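Local coordinates for quinone oxidoreductase (PDB 1IZ0), which binds NADPH and probably uses it to reduce quinones, as a member of the medium-chain dehydrogenase/reductase superfamily, at residues E102-F111 with L269-F277; A134-Q144 with K162-A171. All blocks are in the same frame, centred on the assembly; numbering follows the deposited sequence.

Contact 1. Residues E102-F111 with L269-F277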
loop_
_atom_site.group_PDB
_atom_site.type_symbol
_atom_site.label_atom_id
_atom_site.label_comp_id
_atom_site.label_asym_id
_atom_site.label_seq_id
_atom_site.Cartn_x
_atom_site.Cartn_y
_atom_site.Cartn_z
ATOM N N GLU A 102 11.874 8.204 -5.504
ATOM C CA GLU A 102 11.054 7.084 -5.960
ATOM C C GLU A 102 10.792 6.067 -4.857
ATOM O O GLU A 102 9.654 5.635 -4.669
ATOM C CB GLU A 102 11.702 6.367 -7.152
ATOM C CG GLU A 102 11.788 7.189 -8.427
ATOM C CD GLU A 102 12.962 8.149 -8.434
ATOM O OE1 GLU A 102 13.142 8.853 -9.453
ATOM O OE2 GLU A 102 13.708 8.198 -7.431
ATOM N N GLU A 103 11.840 5.677 -4.135
ATOM C CA GLU A 103 11.678 4.702 -3.065
ATOM C C GLU A 103 10.795 5.288 -1.961
ATOM O O GLU A 103 9.984 4.578 -1.359
ATOM C CB GLU A 103 13.043 4.300 -2.488
ATOM C CG GLU A 103 13.005 2.973 -1.736
ATOM C CD GLU A 103 14.364 2.534 -1.224
ATOM O OE1 GLU A 103 15.336 2.562 -2.009
ATOM O OE2 GLU A 103 14.459 2.147 -0.039
ATOM N N ALA A 104 10.956 6.582 -1.694
ATOM C CA ALA A 104 10.147 7.250 -0.673
ATOM C C ALA A 104 8.669 7.259 -1.068
ATOM O O ALA A 104 7.791 7.095 -0.222
ATOM C CB ALA A 104 10.636 8.693 -0.459
ATOM N N ALA A 105 8.392 7.438 -2.355
ATOM C CA ALA A 105 7.010 7.470 -2.841
ATOM C C ALA A 105 6.305 6.118 -2.735
ATOM O O ALA A 105 5.076 6.047 -2.736
ATOM C CB ALA A 105 6.984 7.948 -4.289
ATOM N N ALA A 106 7.084 5.048 -2.639
ATOM C CA ALA A 106 6.531 3.702 -2.555
ATOM C C ALA A 106 6.403 3.218 -1.115
ATOM O O ALA A 106 6.071 2.054 -0.875
ATOM C CB ALA A 106 7.415 2.739 -3.335
ATOM N N PHE A 107 6.641 4.108 -0.160
ATOM C CA PHE A 107 6.590 3.732 1.246
ATOM C C PHE A 107 5.317 3.944 2.083
ATOM O O PHE A 107 4.772 2.986 2.633
ATOM C CB PHE A 107 7.777 4.380 1.976
ATOM C CG PHE A 107 7.668 4.344 3.482
ATOM C CD1 PHE A 107 7.221 5.453 4.186
ATOM C CD2 PHE A 107 7.994 3.190 4.187
ATOM C CE1 PHE A 107 7.097 5.418 5.579
ATOM C CE2 PHE A 107 7.875 3.141 5.577
ATOM C CZ PHE A 107 7.425 4.259 6.274
ATOM N N PRO A 108 4.829 5.191 2.192
ATOM C CA PRO A 108 3.631 5.510 2.990
ATOM C C PRO A 108 2.464 4.528 3.021
ATOM O O PRO A 108 2.217 3.857 4.031
ATOM C CB PRO A 108 3.216 6.882 2.462
ATOM C CG PRO A 108 4.521 7.493 2.070
ATOM C CD PRO A 108 5.213 6.348 1.360
ATOM N N VAL A 109 1.722 4.452 1.928
ATOM C CA VAL A 109 0.562 3.567 1.886
ATOM C C VAL A 109 0.853 2.089 2.141
ATOM O O VAL A 109 0.243 1.484 3.018
ATOM C CB VAL A 109 -0.172 3.697 0.542
ATOM C CG1 VAL A 109 -1.336 2.712 0.486
ATOM C CG2 VAL A 109 -0.662 5.127 0.370
ATOM N N SER A 110 1.786 1.515 1.391
ATOM C CA SER A 110 2.103 0.090 1.524
ATOM C C SER A 110 2.567 -0.335 2.913
ATOM O O SER A 110 2.004 -1.255 3.513
ATOM C CB SER A 110 3.171 -0.313 0.499
ATOM O OG SER A 110 2.784 0.061 -0.815
ATOM N N PHE A 111 3.591 0.333 3.430
ATOM C CA PHE A 111 4.121 -0.026 4.735
ATOM C C PHE A 111 3.203 0.274 5.904
ATOM O O PHE A 111 3.150 -0.501 6.866
ATOM C CB PHE A 111 5.495 0.620 4.916
ATOM C CG PHE A 111 6.542 0.002 4.042
ATOM C CD1 PHE A 111 7.455 -0.907 4.563
ATOM C CD2 PHE A 111 6.547 0.249 2.670
ATOM C CE1 PHE A 111 8.354 -1.569 3.731
ATOM C CE2 PHE A 111 7.438 -0.406 1.829
ATOM C CZ PHE A 111 8.343 -1.319 2.359
ATOM N N LEU A 269 14.001 -2.094 5.824
ATOM C CA LEU A 269 12.793 -1.878 5.037
ATOM C C LEU A 269 13.136 -1.068 3.793
ATOM O O LEU A 269 13.461 0.122 3.880
ATOM C CB LEU A 269 11.725 -1.152 5.861
ATOM C CG LEU A 269 11.255 -1.905 7.111
ATOM C CD1 LEU A 269 10.123 -1.140 7.791
ATOM C CD2 LEU A 269 10.787 -3.306 6.723
ATOM N N ARG A 270 13.074 -1.723 2.637
ATOM C CA ARG A 270 13.388 -1.063 1.378
ATOM C C ARG A 270 12.226 -1.183 0.397
ATOM O O ARG A 270 12.059 -2.217 -0.261
ATOM C CB ARG A 270 14.653 -1.677 0.752
ATOM C CG ARG A 270 15.919 -1.629 1.629
ATOM C CD ARG A 270 16.326 -0.192 1.955
ATOM N NE ARG A 270 16.597 0.605 0.759
ATOM C CZ ARG A 270 17.739 0.580 0.069
ATOM N NH1 ARG A 270 18.743 -0.204 0.452
ATOM N NH2 ARG A 270 17.875 1.340 -1.014
ATOM N N PRO A 271 11.406 -0.128 0.286
ATOM C CA PRO A 271 10.256 -0.116 -0.625
ATOM C C PRO A 271 10.696 -0.514 -2.034
ATOM O O PRO A 271 11.726 -0.040 -2.523
ATOM C CB PRO A 271 9.790 1.336 -0.574
ATOM C CG PRO A 271 10.190 1.770 0.816
ATOM C CD PRO A 271 11.561 1.174 0.959
ATOM N N VAL A 272 9.922 -1.381 -2.682
ATOM C CA VAL A 272 10.252 -1.832 -4.027
ATOM C C VAL A 272 9.621 -0.936 -5.089
ATOM O O VAL A 272 8.398 -0.908 -5.250
ATOM C CB VAL A 272 9.770 -3.276 -4.265
ATOM C CG1 VAL A 272 10.231 -3.763 -5.639
ATOM C CG2 VAL A 272 10.306 -4.189 -3.182
ATOM N N VAL A 273 10.458 -0.202 -5.815
ATOM C CA VAL A 273 9.971 0.673 -6.874
ATOM C C VAL A 273 9.786 -0.156 -8.144
ATOM O O VAL A 273 10.658 -0.943 -8.516
ATOM C CB VAL A 273 10.973 1.807 -7.189
ATOM C CG1 VAL A 273 10.395 2.721 -8.267
ATOM C CG2 VAL A 273 11.300 2.598 -5.920
ATOM N N GLY A 274 8.647 0.010 -8.805
ATOM C CA GLY A 274 8.408 -0.734 -10.025
ATOM C C GLY A 274 8.535 0.178 -11.230
ATOM O O GLY A 274 9.521 0.903 -11.362
ATOM N N PRO A 275 7.540 0.174 -12.130
ATOM C CA PRO A 275 7.599 1.032 -13.317
ATOM C C PRO A 275 7.610 2.493 -12.892
ATOM O O PRO A 275 6.791 2.912 -12.060
ATOM C CB PRO A 275 6.307 0.689 -14.071
ATOM C CG PRO A 275 5.879 -0.629 -13.513
ATOM C CD PRO A 275 6.252 -0.534 -12.059
ATOM N N VAL A 276 8.544 3.263 -13.440
ATOM C CA VAL A 276 8.612 4.683 -13.136
ATOM C C VAL A 276 8.247 5.447 -14.407
ATOM O O VAL A 276 8.895 5.295 -15.445
ATOM C CB VAL A 276 10.019 5.109 -12.668
ATOM C CG1 VAL A 276 10.077 6.622 -12.536
ATOM C CG2 VAL A 276 10.340 4.463 -11.320
ATOM N N PHE A 277 7.207 6.270 -14.311
ATOM C CA PHE A 277 6.727 7.049 -15.443
ATOM C C PHE A 277 6.988 8.543 -15.287
ATOM O O PHE A 277 6.938 9.092 -14.180
ATOM C CB PHE A 277 5.220 6.835 -15.626
ATOM C CG PHE A 277 4.842 5.423 -15.964
ATOM C CD1 PHE A 277 4.617 5.048 -17.284
ATOM C CD2 PHE A 277 4.761 4.457 -14.969
ATOM C CE1 PHE A 277 4.323 3.727 -17.609
ATOM C CE2 PHE A 277 4.469 3.132 -15.282
ATOM C CZ PHE A 277 4.250 2.765 -16.607
#
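Pro271 and Glu103 carry this contact, in which the extended segment 269-277 runs back from the nucleotide-binding half of a medium-chain dehydrogenase fold to the GroES-like half. It passes the start of helix 108-120 and then runs along helix 101-105 as it enters strand 273-278. Proline suits the crossing: its compact ring, which has no N-H to satisfy, packs among Ala106, Phe107 and Phe111. CG of Pro271 sits 3.7 Å from CB of Phe107, and CB of Pro271 lies 3.9 Å from the methyl CB of Ala106, a residue small enough to let the chain come close. The Phe111 ring crosses the proline at about a right angle, its CE2 3.7 Å from Pro271 CG, while CE1 of the same ring meets CB of Leu269. Further along, CG2 of the branched Val273 packs 3.6 Å from CA of Glu103. Glu102, beside it, turns its carboxylate to Arg301.

Glu103, partly exposed, takes the polar part of the contact. With CG anti to the backbone N (chi1 -160°) and the chain extended beyond it, the side chain lies across Pro271 and reaches Arg270. The arginine, bent at chi2 and chi3, answers side-on in a two-pronged salt bridge, carboxylate and guanidinium planes only 22° apart. NH2 of Arg270 meets the syn lone pair of Glu103 OE1 at 3.0 Å; the nearly straight partner bond runs from Arg270 NE to Glu103 OE2, 2.8 Å long.

Contact 2. Residues A134-Q144 with K162-A171. With SO4 (sulfate ion), chain B.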
loop_
_atom_site.group_PDB
_atom_site.type_symbol
_atom_site.label_atom_id
_atom_site.label_comp_id
_atom_site.label_asym_id
_atom_site.label_seq_id
_atom_site.Cartn_x
_atom_site.Cartn_y
_atom_site.Cartn_z
ATOM N N ALA A 134 2.200 -11.124 -3.524
ATOM C CA ALA A 134 3.486 -10.885 -2.866
ATOM C C ALA A 134 4.588 -10.197 -3.667
ATOM O O ALA A 134 5.645 -9.889 -3.116
ATOM C CB ALA A 134 4.009 -12.194 -2.295
ATOM N N ALA A 135 4.362 -9.959 -4.955
ATOM C CA ALA A 135 5.369 -9.291 -5.776
ATOM C C ALA A 135 4.911 -7.871 -6.100
ATOM O O ALA A 135 5.558 -7.162 -6.865
ATOM C CB ALA A 135 5.607 -10.076 -7.063
ATOM N N GLY A 136 3.786 -7.465 -5.510
ATOM C CA GLY A 136 3.255 -6.134 -5.744
ATOM C C GLY A 136 3.720 -5.125 -4.709
ATOM O O GLY A 136 4.552 -5.438 -3.844
ATOM N N ALA A 137 3.176 -3.911 -4.790
ATOM C CA ALA A 137 3.543 -2.848 -3.866
ATOM C C ALA A 137 3.255 -3.236 -2.424
ATOM O O ALA A 137 4.158 -3.241 -1.586
ATOM C CB ALA A 137 2.802 -1.559 -4.222
ATOM N N LEU A 138 2.002 -3.567 -2.132
ATOM C CA LEU A 138 1.621 -3.945 -0.775
ATOM C C LEU A 138 2.331 -5.237 -0.361
ATOM O O LEU A 138 2.877 -5.339 0.741
ATOM C CB LEU A 138 0.105 -4.146 -0.690
ATOM C CG LEU A 138 -0.556 -3.966 0.683
ATOM C CD1 LEU A 138 -2.005 -4.434 0.600
ATOM C CD2 LEU A 138 0.186 -4.748 1.749
ATOM N N GLY A 139 2.321 -6.215 -1.259
ATOM C CA GLY A 139 2.943 -7.501 -0.983
ATOM C C GLY A 139 4.395 -7.446 -0.552
ATOM O O GLY A 139 4.755 -7.977 0.504
ATOM N N THR A 140 5.237 -6.816 -1.366
ATOM C CA THR A 140 6.655 -6.707 -1.040
ATOM C C THR A 140 6.835 -5.994 0.285
ATOM O O THR A 140 7.724 -6.338 1.068
ATOM C CB THR A 140 7.426 -5.949 -2.127
ATOM O OG1 THR A 140 6.783 -4.693 -2.385
ATOM C CG2 THR A 140 7.483 -6.778 -3.407
ATOM N N ALA A 141 5.997 -4.992 0.531
ATOM C CA ALA A 141 6.056 -4.253 1.786
ATOM C C ALA A 141 5.635 -5.177 2.923
ATOM O O ALA A 141 6.248 -5.186 3.984
ATOM C CB ALA A 141 5.120 -3.042 1.734
ATOM N N ALA A 142 4.582 -5.957 2.695
ATOM C CA ALA A 142 4.073 -6.867 3.720
ATOM C C ALA A 142 5.104 -7.897 4.146
ATOM O O ALA A 142 5.268 -8.165 5.340
ATOM C CB ALA A 142 2.812 -7.566 3.225
ATOM N N VAL A 143 5.797 -8.480 3.173
ATOM C CA VAL A 143 6.805 -9.488 3.477
ATOM C C VAL A 143 7.903 -8.900 4.356
ATOM O O VAL A 143 8.298 -9.501 5.359
ATOM C CB VAL A 143 7.437 -10.067 2.189
ATOM C CG1 VAL A 143 8.561 -11.041 2.547
ATOM C CG2 VAL A 143 6.370 -10.789 1.368
ATOM N N GLN A 144 8.390 -7.722 3.983
ATOM C CA GLN A 144 9.449 -7.073 4.744
ATOM C C GLN A 144 9.001 -6.703 6.153
ATOM O O GLN A 144 9.738 -6.906 7.117
ATOM C CB GLN A 144 9.926 -5.810 4.022
ATOM C CG GLN A 144 10.618 -6.075 2.692
ATOM C CD GLN A 144 11.146 -4.806 2.058
ATOM O OE1 GLN A 144 12.063 -4.181 2.579
ATOM N NE2 GLN A 144 10.560 -4.414 0.933
ATOM N N LYS A 162 6.945 -14.526 -10.567
ATOM C CA LYS A 162 6.739 -13.470 -9.573
ATOM C C LYS A 162 7.163 -13.892 -8.168
ATOM O O LYS A 162 7.138 -13.088 -7.235
ATOM C CB LYS A 162 5.268 -13.057 -9.524
ATOM C CG LYS A 162 4.760 -12.358 -10.766
ATOM C CD LYS A 162 3.316 -11.921 -10.578
ATOM C CE LYS A 162 2.822 -11.111 -11.762
ATOM N NZ LYS A 162 1.373 -10.813 -11.629
ATOM N N LEU A 163 7.570 -15.147 -8.027
ATOM C CA LEU A 163 7.942 -15.689 -6.728
ATOM C C LEU A 163 9.358 -15.411 -6.226
ATOM O O LEU A 163 9.595 -15.424 -5.021
ATOM C CB LEU A 163 7.683 -17.191 -6.734
ATOM C CG LEU A 163 6.251 -17.569 -7.118
ATOM C CD1 LEU A 163 6.115 -19.083 -7.127
ATOM C CD2 LEU A 163 5.266 -16.946 -6.129
ATOM N N ALA A 164 10.298 -15.164 -7.136
ATOM C CA ALA A 164 11.679 -14.901 -6.741
ATOM C C ALA A 164 11.843 -13.686 -5.814
ATOM O O ALA A 164 12.601 -13.734 -4.844
ATOM C CB ALA A 164 12.539 -14.732 -7.980
ATOM N N LEU A 165 11.129 -12.604 -6.096
ATOM C CA LEU A 165 11.237 -11.388 -5.280
ATOM C C LEU A 165 10.800 -11.581 -3.822
ATOM O O LEU A 165 11.537 -11.240 -2.889
ATOM C CB LEU A 165 10.411 -10.258 -5.904
ATOM C CG LEU A 165 11.075 -8.901 -6.134
ATOM C CD1 LEU A 165 9.978 -7.832 -6.283
ATOM C CD2 LEU A 165 12.007 -8.563 -4.978
ATOM N N PRO A 166 9.584 -12.107 -3.603
ATOM C CA PRO A 166 9.100 -12.322 -2.233
ATOM C C PRO A 166 10.036 -13.247 -1.454
ATOM O O PRO A 166 10.302 -13.037 -0.271
ATOM C CB PRO A 166 7.729 -12.961 -2.449
ATOM C CG PRO A 166 7.299 -12.403 -3.769
ATOM C CD PRO A 166 8.550 -12.471 -4.589
ATOM N N LEU A 167 10.518 -14.282 -2.133
ATOM C CA LEU A 167 11.427 -15.252 -1.527
ATOM C C LEU A 167 12.697 -14.494 -1.127
ATOM O O LEU A 167 13.232 -14.672 -0.030
ATOM C CB LEU A 167 11.737 -16.353 -2.555
ATOM C CG LEU A 167 11.945 -17.826 -2.177
ATOM C CD1 LEU A 167 13.391 -18.237 -2.463
ATOM C CD2 LEU A 167 11.562 -18.070 -0.726
ATOM N N ALA A 168 13.160 -13.619 -2.010
ATOM C CA ALA A 168 14.357 -12.834 -1.735
ATOM C C ALA A 168 14.144 -11.876 -0.565
ATOM O O ALA A 168 15.064 -11.627 0.227
ATOM C CB ALA A 168 14.759 -12.062 -2.972
ATOM N N LEU A 169 12.929 -11.345 -0.446
ATOM C CA LEU A 169 12.631 -10.410 0.631
ATOM C C LEU A 169 12.578 -11.051 2.017
ATOM O O LEU A 169 12.503 -10.343 3.026
ATOM C CB LEU A 169 11.316 -9.680 0.343
ATOM C CG LEU A 169 11.446 -8.663 -0.794
ATOM C CD1 LEU A 169 10.076 -8.281 -1.311
ATOM C CD2 LEU A 169 12.224 -7.441 -0.296
ATOM N N GLY A 170 12.609 -12.382 2.070
ATOM C CA GLY A 170 12.578 -13.063 3.353
ATOM C C GLY A 170 11.498 -14.118 3.555
ATOM O O GLY A 170 11.455 -14.760 4.608
ATOM N N ALA A 171 10.619 -14.313 2.577
ATOM C CA ALA A 171 9.565 -15.315 2.736
ATOM C C ALA A 171 10.175 -16.701 2.939
ATOM O O ALA A 171 11.167 -17.038 2.299
ATOM C CB ALA A 171 8.652 -15.322 1.521
HETATM S S SO4 B . -0.783 -11.305 -8.661
HETATM O O1 SO4 B . -0.207 -9.825 -8.310
HETATM O O2 SO4 B . 0.256 -12.225 -8.241
HETATM O O3 SO4 B . -1.922 -11.500 -8.044
HETATM O O4 SO4 B . -0.845 -11.286 -10.102
#
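Leu169 packs against Thr140, Val143 and Gln144 where helix 137-148 of the Rossmann domain lies beside the short helix 164-168, both following strands of the parallel sheet. Most of the contact is apolar. The fork of Leu169 straddles one flank of the longer helix: CD1 comes 3.6 Å from CB of Thr140, and CD2 lies 3.7 Å from CG of Gln144. Val143 meets the leucine at about a right angle, its CG1, anti to the backbone N (chi1 176°), reaching Leu169 CB at 3.8 Å. Gly170, with positive phi, follows the helix in a Schellman motif, a backbone shape in which a CB would press on the preceding carbonyl O. Alanines bring the chains close at the other end. CB of Ala134 sits 3.6 Å from CG of Pro166, and CB of Ala135 lies 3.4 Å from the carbonyl O of Lys162.

No hydrogen bond joins the two segments; the polar groups look elsewhere. The amide of Gln144 gives its OE1 to the backbone N of Arg270, and its NE2 bonds weakly to Thr140 O. Lys162, whose CB touches Ala135 CB at 3.9 Å, runs fully extended away from the packing. Its NZ donates to sulfate O4 at 2.7 Å and also to Arg292 O. The sulfate, probably from the crystallisation liquor, is held by Ser158 and Tyr177 as well; all four residues belong to the NADPH site. A methionine in place of Lys162 would probably leave the sulfate and Arg292 O without this charged donor. The chemistry thus divides: an apolar interface packs the two helices together, while the lysine's charge is consistent with receiving a phosphate of NADPH where the sulfate now sits.

Overall arrangement
The centres of the two contacts lie about 13 Å apart, and the contacts touch. Along the chain, both segments of contact 2 fall between residues 102-111 and 269-277 of contact 1, which brings together the entry to and the return from the nucleotide-binding domain. Contact 2 lies inside that domain, on helices beside its six-stranded parallel sheet; contact 1 packs helices 101-105 and 108-120 against the segment that leads into strand 273-278 of the mixed sheet. Helix 137-148 links them: Ala141 packs on Phe111, Thr140 on Val272, and a polar bond also ties the two contacts. Ala137, an NADPH-site residue near Ala106, starts this shared helix, so the cofactor site adjoins the junction between the domains.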